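Local coordinates for putative cell adhesion protein (PDB 4GPV) that probably serves as a structural, FimA-like subunit of a distinct type of pilus made by human gut Bacteroides, with a likely part in cell adhesion, at residues A[282-287]-A[291-296]; A[114-117]-A[123-126]. All blocks are in the same frame, centred on the assembly; numbering follows the deposited sequence.

Contact 2 (114-117 with 123-126) closes well before contact 1 (282-287 with 291-296) opens, so the two follow one another along the chain. Their centres lie 20 Å apart and their nearest atoms about 9 Å, without touching. Each starts at the end of a strand of the same seven-stranded mixed sheet: strand 113-115 pairs with 176-193, which pairs with 262-271, and that in turn with 274-283. Contact 1 lies within the C-terminal FimA-like family region and leads from strand 274-283 into strand 297-306 of the eleven-stranded sheet; contact 2 heads a loop running to strand 133-138 of that sheet. Both thus sit where the chain leaves one sheet for the other.

Contact 1: residues A[282-287]-A[291-296]; sequences ILFTNT and HTIEPG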
loop_
_atom_site.group_PDB
_atom_site.type_symbol
_atom_site.label_atom_id
_atom_site.label_comp_id
_atom_site.label_asym_id
_atom_site.label_seq_id
_atom_site.Cartn_x
_atom_site.Cartn_y
_atom_site.Cartn_z
ATOM N N ILE A 282 13.448 -6.620 8.254
ATOM C CA ILE A 282 12.847 -5.675 9.180
ATOM C C ILE A 282 11.370 -6.020 9.313
ATOM O O ILE A 282 10.649 -6.068 8.313
ATOM C CB ILE A 282 13.094 -4.172 8.879
ATOM C CG1 ILE A 282 12.685 -3.278 10.100
ATOM C CG2 ILE A 282 12.438 -3.707 7.615
ATOM C CD1 ILE A 282 13.496 -3.600 11.533
ATOM N N LEU A 283 10.929 -6.285 10.556
ATOM C CA LEU A 283 9.525 -6.600 10.846
ATOM C C LEU A 283 8.791 -5.326 11.144
ATOM O O LEU A 283 9.263 -4.551 11.978
ATOM C CB LEU A 283 9.399 -7.551 12.060
ATOM C CG LEU A 283 9.506 -9.041 11.805
ATOM C CD1 LEU A 283 10.898 -9.402 11.457
ATOM C CD2 LEU A 283 9.127 -9.798 13.046
ATOM N N PHE A 284 7.635 -5.118 10.501
ATOM C CA PHE A 284 6.791 -3.944 10.747
ATOM C C PHE A 284 5.875 -4.261 11.927
ATOM O O PHE A 284 4.662 -4.525 11.771
ATOM C CB PHE A 284 6.000 -3.533 9.508
ATOM C CG PHE A 284 6.894 -2.824 8.524
ATOM C CD1 PHE A 284 7.158 -1.464 8.657
ATOM C CD2 PHE A 284 7.527 -3.529 7.505
ATOM C CE1 PHE A 284 8.004 -0.807 7.751
ATOM C CE2 PHE A 284 8.361 -2.865 6.585
ATOM C CZ PHE A 284 8.611 -1.520 6.739
ATOM N N THR A 285 6.494 -4.267 13.107
ATOM C CA THR A 285 5.845 -4.447 14.411
ATOM C C THR A 285 6.206 -3.266 15.303
ATOM O O THR A 285 7.230 -2.611 15.093
ATOM C CB THR A 285 6.339 -5.741 15.113
ATOM O OG1 THR A 285 7.751 -5.649 15.347
ATOM C CG2 THR A 285 5.994 -6.994 14.350
ATOM N N ASN A 286 5.432 -3.075 16.374
ATOM C CA ASN A 286 5.757 -2.038 17.355
ATOM C C ASN A 286 7.102 -2.253 18.066
ATOM O O ASN A 286 7.679 -1.274 18.510
ATOM C CB ASN A 286 4.649 -1.974 18.407
ATOM C CG ASN A 286 3.449 -1.260 17.874
ATOM O OD1 ASN A 286 3.526 -0.465 16.924
ATOM N ND2 ASN A 286 2.303 -1.544 18.464
ATOM N N THR A 287 7.590 -3.499 18.193
ATOM C CA THR A 287 8.842 -3.782 18.908
ATOM C C THR A 287 10.072 -3.824 17.994
ATOM O O THR A 287 11.174 -3.658 18.505
ATOM C CB THR A 287 8.758 -5.100 19.715
ATOM O OG1 THR A 287 8.467 -6.182 18.831
ATOM C CG2 THR A 287 7.719 -5.044 20.818
ATOM N N HIS A 291 6.905 0.555 14.031
ATOM C CA HIS A 291 5.845 0.940 13.115
ATOM C C HIS A 291 5.182 -0.261 12.542
ATOM O O HIS A 291 5.866 -1.167 12.072
ATOM C CB HIS A 291 6.341 1.781 11.905
ATOM C CG HIS A 291 7.076 3.032 12.246
ATOM N ND1 HIS A 291 6.420 4.222 12.418
ATOM C CD2 HIS A 291 8.402 3.225 12.425
ATOM C CE1 HIS A 291 7.362 5.109 12.697
ATOM N NE2 HIS A 291 8.569 4.548 12.712
ATOM N N THR A 292 3.848 -0.230 12.480
ATOM C CA THR A 292 3.107 -1.217 11.714
ATOM C C THR A 292 2.752 -0.500 10.404
ATOM O O THR A 292 3.154 0.660 10.217
ATOM C CB THR A 292 1.926 -1.816 12.484
ATOM O OG1 THR A 292 1.035 -0.759 12.837
ATOM C CG2 THR A 292 2.370 -2.572 13.740
ATOM N N ILE A 293 2.031 -1.139 9.485
ATOM C CA ILE A 293 1.769 -0.459 8.215
ATOM C C ILE A 293 0.396 0.167 8.230
ATOM O O ILE A 293 -0.593 -0.525 8.433
ATOM C CB ILE A 293 1.907 -1.440 7.014
ATOM C CG1 ILE A 293 3.310 -2.082 6.922
ATOM C CG2 ILE A 293 1.468 -0.803 5.695
ATOM C CD1 ILE A 293 4.496 -1.096 6.660
ATOM N N GLU A 294 0.335 1.476 7.935
ATOM C CA GLU A 294 -0.918 2.222 7.852
ATOM C C GLU A 294 -1.146 2.726 6.448
ATOM O O GLU A 294 -0.178 3.148 5.813
ATOM C CB GLU A 294 -0.873 3.455 8.761
ATOM C CG GLU A 294 -0.755 3.203 10.241
ATOM C CD GLU A 294 -0.825 4.543 10.939
ATOM O OE1 GLU A 294 -1.902 5.187 10.897
ATOM O OE2 GLU A 294 0.241 5.020 11.382
ATOM N N PRO A 295 -2.405 2.789 5.975
ATOM C CA PRO A 295 -2.660 3.393 4.660
ATOM C C PRO A 295 -2.267 4.852 4.672
ATOM O O PRO A 295 -2.320 5.482 5.732
ATOM C CB PRO A 295 -4.189 3.296 4.484
ATOM C CG PRO A 295 -4.697 2.590 5.636
ATOM C CD PRO A 295 -3.652 2.347 6.642
ATOM N N GLY A 296 -1.857 5.384 3.530
ATOM C CA GLY A 296 -1.535 6.808 3.440
ATOM C C GLY A 296 -0.251 7.207 4.136
ATOM O O GLY A 296 -0.059 8.389 4.441
#
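The loop connecting strand 274-283 to strand 297-306, which lies within the C-terminal FimA-like region and carries the chain from one sheet to the other, is held here by Phe-284 and Ile-293. Phe-284 is the centre of an inverse gamma turn, with a weak bond from Thr-285 N to Leu-283 O (3.0 Å). Ile-293 lies over one face of its ring: methyl CD1 sits 3.6 Å from the ring centroid, 21° off the normal, a CH-pi contact shifted toward the CG-CD1 side. Ile-293 CG1 stands anti to the carbonyl carbon (chi1 -59°), and the second bend at chi2 -64° carries CD1 over the aromatic face. The carbonyl oxygen of His-291 instead meets the ring at its edge, 3.7 Å from Phe-284 CD1. Val-301 and Ile-160, from neighbouring strands, also touch the buried Phe-284 side chain.

Nearer the turn, the backbones are joined loosely: His-291 N gives a weak bond to Thr-285 O (3.4 Å). Thr-285 OG1 turns elsewhere, to the backbone N of Asp-288. On the more exposed side, the methyl CG2 of Thr-292 lies 3.6 Å from Phe-284 O and 4.0 Å from Asn-286 OD1.

Contact 2: residues A[114-117]-A[123-126]; sequences GSLM and ASTQ
Thr-125 and Ser-124 meet two consecutive carbonyls, those of Ser-115 and Leu-116, in an ST turn where the loop leading on to strand 133-138 folds back on the end of strand 113-115, itself paired with strand 176-193. Thr-125 OG1 donates to Ser-115 O at 3.0 Å, approaching in the carbonyl plane. Thr-125 N gives a nearly straight bond (2.9 Å, 170°) to Leu-116 O, reaching it from above the carbonyl plane. Ser-124 OG lies 3.0 Å from that same Leu-116 oxygen, though its proton has another acceptor within reach. With chi1 at 57°, Thr-125 OG1 stands between its backbone N and carbonyl carbon, while CG2 reaches the Ser-115 oxygen and the backbone of Met-117.

A single bridge pairs Met-117 with Ser-124. The selenium of Met-117, a selenomethionine, rests 3.6 Å from Ser-124 CA and close to the carbonyl oxygen of Ala-123. Leu-116 packs its methyl CD1 4.0 Å from Gln-126 CG, the two side chains crossing at about a right angle, and also touches Tyr-208 and Phe-252.

The second shell fixes the hydroxyls. Gln-126 N donates to Ser-124 OG, closing the ST turn, and the bent Gln-126 chain folds back so that NE2 donates to Thr-125 OG1 (3.0 Å, 169°), which lies almost in the amide plane. Putting a valine in place of Thr-125 would probably leave Ser-115 O and Gln-126 NE2 without the hydroxyl between them. The other end of that amide is held separately, OE1 accepting from Trp-132 N.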
loop_
_atom_site.group_PDB
_atom_site.type_symbol
_atom_site.label_atom_id
_atom_site.label_comp_id
_atom_site.label_asym_id
_atom_site.label_seq_id
_atom_site.Cartn_x
_atom_site.Cartn_y
_atom_site.Cartn_z
ATOM N N GLY A 114 -10.811 -4.143 -2.216
ATOM C CA GLY A 114 -10.075 -4.510 -3.414
ATOM C C GLY A 114 -8.868 -5.337 -3.011
ATOM O O GLY A 114 -8.477 -5.324 -1.835
ATOM N N SER A 115 -8.262 -6.068 -3.963
ATOM C CA SER A 115 -7.097 -6.886 -3.592
ATOM C C SER A 115 -5.846 -6.207 -4.002
ATOM O O SER A 115 -5.875 -5.389 -4.929
ATOM C CB SER A 115 -7.181 -8.280 -4.207
ATOM O OG SER A 115 -8.180 -9.002 -3.502
ATOM N N LEU A 116 -4.722 -6.544 -3.336
ATOM C CA LEU A 116 -3.469 -5.879 -3.714
ATOM C C LEU A 116 -2.984 -6.365 -5.076
ATOM O O LEU A 116 -2.237 -5.649 -5.740
ATOM C CB LEU A 116 -2.395 -6.123 -2.642
ATOM C CG LEU A 116 -1.030 -5.432 -2.823
ATOM C CD1 LEU A 116 -1.153 -3.909 -2.799
ATOM C CD2 LEU A 116 -0.073 -5.924 -1.729
HETATM N N MSE A 117 -3.352 -7.606 -5.459
HETATM C CA MSE A 117 -2.951 -8.164 -6.747
HETATM C C MSE A 117 -4.153 -8.433 -7.611
HETATM O O MSE A 117 -5.260 -8.658 -7.093
HETATM C CB MSE A 117 -2.147 -9.485 -6.616
HETATM C CG MSE A 117 -0.949 -9.398 -5.692
HETATM SE SE MSE A 117 0.444 -8.282 -6.444
HETATM C CE MSE A 117 1.357 -7.828 -4.756
ATOM N N ALA A 123 0.588 -9.626 -10.375
ATOM C CA ALA A 123 0.659 -8.232 -10.851
ATOM C C ALA A 123 -0.128 -7.370 -9.882
ATOM O O ALA A 123 -1.213 -7.763 -9.500
ATOM C CB ALA A 123 0.118 -8.116 -12.263
ATOM N N SER A 124 0.449 -6.245 -9.412
ATOM C CA SER A 124 -0.237 -5.379 -8.453
ATOM C C SER A 124 -1.326 -4.524 -9.094
ATOM O O SER A 124 -1.207 -4.099 -10.249
ATOM C CB SER A 124 0.741 -4.454 -7.734
ATOM O OG SER A 124 0.075 -3.894 -6.606
ATOM N N THR A 125 -2.373 -4.241 -8.306
ATOM C CA THR A 125 -3.418 -3.315 -8.694
ATOM C C THR A 125 -2.895 -1.887 -8.544
ATOM O O THR A 125 -3.476 -0.942 -9.114
ATOM C CB THR A 125 -4.670 -3.519 -7.841
ATOM O OG1 THR A 125 -4.341 -3.369 -6.445
ATOM C CG2 THR A 125 -5.354 -4.862 -8.111
ATOM N N GLN A 126 -1.812 -1.735 -7.727
ATOM C CA GLN A 126 -1.182 -0.439 -7.422
ATOM C C GLN A 126 0.091 -0.262 -8.264
ATOM O O GLN A 126 1.009 -1.073 -8.199
ATOM C CB GLN A 126 -0.858 -0.321 -5.908
ATOM C CG GLN A 126 -2.026 -0.637 -4.981
ATOM C CD GLN A 126 -3.252 0.202 -5.317
ATOM O OE1 GLN A 126 -3.243 1.414 -5.206
ATOM N NE2 GLN A 126 -4.291 -0.437 -5.848
#